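Local coordinates for protein acarbose Kinase Mak1 (Uncultured bacterium, PDB 6WB4) that probably phosphorylates the antidiabetic drug acarbose at the expense of ATP, as a carbohydrate kinase of the pfkB (ribokinase-like) family, at residues V32-L43 with T113-T121. Numbering follows the deposited sequence.
Sequences VGVDHIVRVKSL and TRRSVNLVT
Strands 34-39 and 115-120 run parallel, Val34 beside Arg115 through Arg39 beside Val120, and seven backbone hydrogen bonds join them from Val34 N to Val40 N. On the face carrying His36 and Val38, Leu119 lies alongside Val38, its CD2 3.7 Å from Val38 CB, while Val38 CG2 meets Val117 CG1 at 3.9 Å. On the other face Asp35 reaches over Ser116, OD1 3.4 Å from Ser116 CB, and neighbours the side chain of Asn118. The side chain of Asp35 lies about 3 Å from a calcium ion and that of Asn118 about 4 Å from the acarviosine unit of bound acarbose, nearest atoms in both cases. Past the pairing, Thr121 CG2 touches both Val40 CG2, at 3.6 Å, and Leu43 CG. At the start of the strands, Arg114 has CG anti to the carbonyl carbon (chi1 -53°) and an extended chain beyond it, which brings the guanidinium edge to Val32 O; NH1 meets an in-plane lone pair of Val32 O at 2.7 Å. Its NH2 forms a salt bridge with Asp82, which also takes Val32 N. Arg115 grips Thr113 O side-on through NE and NH2 and pairs with Asp87. Strands 57-60 and 126-131 flank the pair, and His36 meets His36 of the second subunit. This is the small four-stranded lid sheet of the ribokinase fold, with one face toward the sugar site and the other in the dimer interface.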
ATOM      1  N   VAL B  32     -16.995   0.186   1.254  1.00 71.19           N
ATOM      2  CA  VAL B  32     -15.971   1.095   0.768  1.00 63.86           C
ATOM      3  C   VAL B  32     -14.662   0.919   1.528  1.00 63.36           C
ATOM      4  O   VAL B  32     -14.638   0.656   2.740  1.00 62.40           O
ATOM      5  CB  VAL B  32     -16.432   2.575   0.833  1.00 49.38           C
ATOM      6  CG1 VAL B  32     -16.375   3.112   2.249  1.00 58.64           C
ATOM      7  CG2 VAL B  32     -15.575   3.434  -0.082  1.00 57.68           C
ATOM      8  N   GLY B  33     -13.574   1.037   0.780  1.00 63.22           N
ATOM      9  CA  GLY B  33     -12.243   0.956   1.335  1.00 62.62           C
ATOM     10  C   GLY B  33     -11.267   1.687   0.427  1.00 60.75           C
ATOM     11  O   GLY B  33     -11.647   2.235  -0.604  1.00 58.99           O
ATOM     12  N   VAL B  34      -9.996   1.656   0.798  1.00 57.57           N
ATOM     13  CA  VAL B  34      -8.964   2.357   0.056  1.00 55.56           C
ATOM     14  C   VAL B  34      -7.889   1.365  -0.419  1.00 52.68           C
ATOM     15  O   VAL B  34      -7.345   0.588   0.359  1.00 55.34           O
ATOM     16  CB  VAL B  34      -8.348   3.466   0.926  1.00 49.36           C
ATOM     17  CG1 VAL B  34      -6.951   3.773   0.493  1.00 39.47           C
ATOM     18  CG2 VAL B  34      -9.229   4.715   0.911  1.00 46.89           C
ATOM     19  N   ASP B  35      -7.613   1.378  -1.712  1.00 48.90           N
ATOM     20  CA  ASP B  35      -6.661   0.447  -2.280  1.00 52.14           C
ATOM     21  C   ASP B  35      -5.299   1.095  -2.496  1.00 55.29           C
ATOM     22  O   ASP B  35      -5.209   2.232  -2.968  1.00 49.28           O
ATOM     23  CB  ASP B  35      -7.190  -0.117  -3.599  1.00 48.57           C
ATOM     24  CG  ASP B  35      -8.285  -1.140  -3.400  1.00 66.64           C
ATOM     25  OD1 ASP B  35      -8.440  -1.646  -2.264  1.00 77.48           O
ATOM     26  OD2 ASP B  35      -8.977  -1.465  -4.390  1.00 73.17           O
ATOM     27  N   HIS B  36      -4.250   0.379  -2.097  1.00 55.05           N
ATOM     28  CA  HIS B  36      -2.879   0.730  -2.459  1.00 64.25           C
ATOM     29  C   HIS B  36      -2.464  -0.266  -3.542  1.00 63.82           C
ATOM     30  O   HIS B  36      -2.355  -1.464  -3.278  1.00 57.55           O
ATOM     31  CB  HIS B  36      -1.933   0.668  -1.251  1.00 62.77           C
ATOM     32  CG  HIS B  36      -2.328   1.561  -0.113  1.00 68.44           C
ATOM     33  ND1 HIS B  36      -1.962   2.890  -0.045  1.00 68.61           N
ATOM     34  CD2 HIS B  36      -3.042   1.310   1.011  1.00 68.89           C
ATOM     35  CE1 HIS B  36      -2.443   3.421   1.065  1.00 71.17           C
ATOM     36  NE2 HIS B  36      -3.103   2.483   1.724  1.00 68.66           N
ATOM     37  N   ILE B  37      -2.290   0.212  -4.771  1.00 60.40           N
ATOM     38  CA  ILE B  37      -2.091  -0.699  -5.894  1.00 61.30           C
ATOM     39  C   ILE B  37      -0.617  -0.809  -6.282  1.00 68.09           C
ATOM     40  O   ILE B  37       0.014   0.182  -6.652  1.00 56.21           O
ATOM     41  CB  ILE B  37      -2.922  -0.262  -7.126  1.00 61.75           C
ATOM     42  CG1 ILE B  37      -4.406  -0.150  -6.756  1.00 67.38           C
ATOM     43  CG2 ILE B  37      -2.741  -1.257  -8.263  1.00 57.63           C
ATOM     44  CD1 ILE B  37      -5.221   0.661  -7.735  1.00 70.19           C
ATOM     45  N   VAL B  38      -0.076  -2.021  -6.218  1.00 65.22           N
ATOM     46  CA  VAL B  38       1.333  -2.219  -6.523  1.00 69.10           C
ATOM     47  C   VAL B  38       1.522  -3.073  -7.774  1.00 69.73           C
ATOM     48  O   VAL B  38       1.085  -4.221  -7.825  1.00 63.76           O
ATOM     49  CB  VAL B  38       2.076  -2.881  -5.345  1.00 69.49           C
ATOM     50  CG1 VAL B  38       3.569  -2.684  -5.501  1.00 75.51           C
ATOM     51  CG2 VAL B  38       1.617  -2.288  -4.025  1.00 62.61           C
ATOM     52  N   ARG B  39       2.191  -2.509  -8.773  1.00 78.31           N
ATOM     53  CA  ARG B  39       2.463  -3.222 -10.016  1.00 88.03           C
ATOM     54  C   ARG B  39       3.749  -4.051  -9.885  1.00 86.10           C
ATOM     55  O   ARG B  39       4.832  -3.501  -9.677  1.00 87.18           O
ATOM     56  CB  ARG B  39       2.552  -2.207 -11.161  1.00 98.20           C
ATOM     57  CG  ARG B  39       1.399  -1.202 -11.101  1.00101.56           C
ATOM     58  CD  ARG B  39       1.585   0.058 -11.947  1.00108.08           C
ATOM     59  NE  ARG B  39       1.488  -0.165 -13.387  1.00120.19           N
ATOM     60  CZ  ARG B  39       1.683   0.787 -14.297  1.00119.64           C
ATOM     61  NH1 ARG B  39       1.980   2.020 -13.909  1.00121.26           N
ATOM     62  NH2 ARG B  39       1.573   0.514 -15.593  1.00110.59           N
ATOM     63  N   VAL B  40       3.626  -5.374  -9.993  1.00 83.39           N
ATOM     64  CA  VAL B  40       4.771  -6.267  -9.782  1.00 84.14           C
ATOM     65  C   VAL B  40       5.167  -7.075 -11.014  1.00 96.48           C
ATOM     66  O   VAL B  40       4.366  -7.262 -11.929  1.00 97.66           O
ATOM     67  CB  VAL B  40       4.516  -7.264  -8.622  1.00 62.15           C
ATOM     68  CG1 VAL B  40       4.201  -6.521  -7.334  1.00 57.90           C
ATOM     69  CG2 VAL B  40       3.410  -8.263  -8.979  1.00 67.15           C
ATOM     70  N   LYS B  41       6.413  -7.553 -11.011  1.00108.12           N
ATOM     71  CA  LYS B  41       6.978  -8.309 -12.128  1.00112.15           C
ATOM     72  C   LYS B  41       6.177  -9.583 -12.407  1.00111.95           C
ATOM     73  O   LYS B  41       5.795  -9.836 -13.547  1.00116.57           O
ATOM     74  CB  LYS B  41       8.455  -8.640 -11.860  1.00123.45           C
ATOM     75  CG  LYS B  41       9.144  -9.426 -12.987  1.00132.12           C
ATOM     76  CD  LYS B  41      10.322 -10.298 -12.500  1.00137.97           C
ATOM     77  CE  LYS B  41      11.533  -9.471 -12.042  1.00136.70           C
ATOM     78  NZ  LYS B  41      12.271  -8.842 -13.187  1.00136.26           N
ATOM     79  N   SER B  42       5.914 -10.383 -11.377  1.00108.02           N
ATOM     80  CA  SER B  42       5.181 -11.628 -11.582  1.00105.56           C
ATOM     81  C   SER B  42       4.517 -12.176 -10.323  1.00100.91           C
ATOM     82  O   SER B  42       4.925 -11.873  -9.202  1.00 92.26           O
ATOM     83  CB  SER B  42       6.117 -12.698 -12.145  1.00105.58           C
ATOM     84  OG  SER B  42       6.948 -13.228 -11.126  1.00105.66           O
ATOM     85  N   LEU B  43       3.489 -12.992 -10.531  1.00104.67           N
ATOM     86  CA  LEU B  43       2.865 -13.760  -9.458  1.00108.00           C
ATOM     87  C   LEU B  43       2.925 -15.234  -9.845  1.00112.60           C
ATOM     88  O   LEU B  43       2.297 -15.642 -10.821  1.00114.05           O
ATOM     89  CB  LEU B  43       1.424 -13.314  -9.230  1.00102.16           C
ATOM     90  CG  LEU B  43       1.228 -12.009  -8.460  1.00 95.16           C
ATOM     91  CD1 LEU B  43      -0.253 -11.672  -8.339  1.00 94.72           C
ATOM     92  CD2 LEU B  43       1.869 -12.117  -7.086  1.00 83.03           C
ATOM     93  N   THR B 113     -10.366   3.428   8.548  1.00 64.08           N
ATOM     94  CA  THR B 113     -10.894   3.064   7.240  1.00 50.67           C
ATOM     95  C   THR B 113     -10.384   1.706   6.758  1.00 47.33           C
ATOM     96  O   THR B 113      -9.222   1.367   6.982  1.00 58.80           O
ATOM     97  CB  THR B 113     -10.514   4.136   6.216  1.00 49.04           C
ATOM     98  OG1 THR B 113     -11.000   5.406   6.664  1.00 65.40           O
ATOM     99  CG2 THR B 113     -11.075   3.806   4.840  1.00 45.44           C
ATOM    100  N   ARG B 114     -11.249   0.935   6.099  1.00 45.35           N
ATOM    101  CA  ARG B 114     -10.844  -0.318   5.474  1.00 42.91           C
ATOM    102  C   ARG B 114      -9.817  -0.034   4.398  1.00 56.52           C
ATOM    103  O   ARG B 114      -9.979   0.901   3.619  1.00 59.43           O
ATOM    104  CB  ARG B 114     -12.037  -1.052   4.854  1.00 36.90           C
ATOM    105  CG  ARG B 114     -13.209  -1.279   5.763  1.00 40.92           C
ATOM    106  CD  ARG B 114     -14.310  -2.027   5.010  1.00 55.36           C
ATOM    107  NE  ARG B 114     -15.595  -1.995   5.714  1.00 57.70           N
ATOM    108  CZ  ARG B 114     -16.536  -1.075   5.527  1.00 61.24           C
ATOM    109  NH1 ARG B 114     -16.350  -0.088   4.657  1.00 65.56           N
ATOM    110  NH2 ARG B 114     -17.667  -1.142   6.210  1.00 67.66           N
ATOM    111  N   ARG B 115      -8.788  -0.868   4.318  1.00 64.26           N
ATOM    112  CA  ARG B 115      -7.733  -0.650   3.337  1.00 59.92           C
ATOM    113  C   ARG B 115      -7.193  -1.960   2.800  1.00 50.58           C
ATOM    114  O   ARG B 115      -7.311  -2.996   3.433  1.00 46.30           O
ATOM    115  CB  ARG B 115      -6.609   0.180   3.948  1.00 50.17           C
ATOM    116  CG  ARG B 115      -5.983  -0.417   5.199  1.00 53.03           C
ATOM    117  CD  ARG B 115      -5.376   0.690   6.056  1.00 55.41           C
ATOM    118  NE  ARG B 115      -6.433   1.483   6.671  1.00 62.59           N
ATOM    119  CZ  ARG B 115      -6.242   2.601   7.362  1.00 62.11           C
ATOM    120  NH1 ARG B 115      -5.013   3.093   7.526  1.00 53.89           N
ATOM    121  NH2 ARG B 115      -7.294   3.233   7.881  1.00 49.76           N
ATOM    122  N   SER B 116      -6.642  -1.911   1.597  1.00 59.50           N
ATOM    123  CA  SER B 116      -6.035  -3.078   0.985  1.00 56.28           C
ATOM    124  C   SER B 116      -4.730  -2.706   0.314  1.00 65.50           C
ATOM    125  O   SER B 116      -4.546  -1.563  -0.116  1.00 64.77           O
ATOM    126  CB  SER B 116      -6.968  -3.712  -0.051  1.00 63.27           C
ATOM    127  OG  SER B 116      -8.226  -4.043   0.497  1.00 66.19           O
ATOM    128  N   VAL B 117      -3.823  -3.674   0.238  1.00 63.26           N
ATOM    129  CA  VAL B 117      -2.741  -3.610  -0.730  1.00 60.98           C
ATOM    130  C   VAL B 117      -3.087  -4.628  -1.811  1.00 62.89           C
ATOM    131  O   VAL B 117      -3.410  -5.778  -1.510  1.00 57.38           O
ATOM    132  CB  VAL B 117      -1.350  -3.882  -0.113  1.00 62.84           C
ATOM    133  CG1 VAL B 117      -0.335  -4.237  -1.200  1.00 62.34           C
ATOM    134  CG2 VAL B 117      -0.884  -2.678   0.719  1.00 46.74           C
ATOM    135  N   ASN B 118      -3.116  -4.163  -3.059  1.00 56.54           N
ATOM    136  CA  ASN B 118      -3.438  -5.009  -4.202  1.00 58.39           C
ATOM    137  C   ASN B 118      -2.228  -5.227  -5.079  1.00 63.94           C
ATOM    138  O   ASN B 118      -1.646  -4.273  -5.595  1.00 65.58           O
ATOM    139  CB  ASN B 118      -4.555  -4.404  -5.053  1.00 63.70           C
ATOM    140  CG  ASN B 118      -5.838  -4.208  -4.288  1.00 72.21           C
ATOM    141  OD1 ASN B 118      -6.610  -3.299  -4.581  1.00 84.40           O
ATOM    142  ND2 ASN B 118      -6.075  -5.055  -3.301  1.00 75.21           N
ATOM    143  N   LEU B 119      -1.844  -6.483  -5.247  1.00 69.21           N
ATOM    144  CA  LEU B 119      -0.748  -6.819  -6.137  1.00 71.22           C
ATOM    145  C   LEU B 119      -1.292  -7.209  -7.502  1.00 78.91           C
ATOM    146  O   LEU B 119      -2.051  -8.170  -7.624  1.00 85.80           O
ATOM    147  CB  LEU B 119       0.093  -7.941  -5.541  1.00 75.06           C
ATOM    148  CG  LEU B 119       0.586  -7.639  -4.123  1.00 69.29           C
ATOM    149  CD1 LEU B 119       1.437  -8.787  -3.584  1.00 69.68           C
ATOM    150  CD2 LEU B 119       1.360  -6.322  -4.107  1.00 50.13           C
ATOM    151  N   VAL B 120      -0.937  -6.431  -8.520  1.00 69.77           N
ATOM    152  CA  VAL B 120      -1.402  -6.691  -9.876  1.00 74.52           C
ATOM    153  C   VAL B 120      -0.223  -6.783 -10.851  1.00 92.86           C
ATOM    154  O   VAL B 120       0.825  -6.168 -10.636  1.00 95.93           O
ATOM    155  CB  VAL B 120      -2.393  -5.599 -10.348  1.00 70.93           C
ATOM    156  CG1 VAL B 120      -3.542  -5.465  -9.363  1.00 67.10           C
ATOM    157  CG2 VAL B 120      -1.693  -4.259 -10.527  1.00 70.93           C
ATOM    158  N   THR B 121      -0.379  -7.570 -11.911  1.00107.30           N
ATOM    159  CA  THR B 121       0.669  -7.667 -12.923  1.00114.29           C
ATOM    160  C   THR B 121       0.113  -7.303 -14.288  1.00105.23           C
ATOM    161  O   THR B 121      -1.080  -7.054 -14.438  1.00114.36           O
ATOM    162  CB  THR B 121       1.288  -9.071 -13.015  1.00130.41           C
ATOM    163  OG1 THR B 121       0.489  -9.891 -13.873  1.00134.57           O
ATOM    164  CG2 THR B 121       1.418  -9.708 -11.642  1.00138.50           C
TER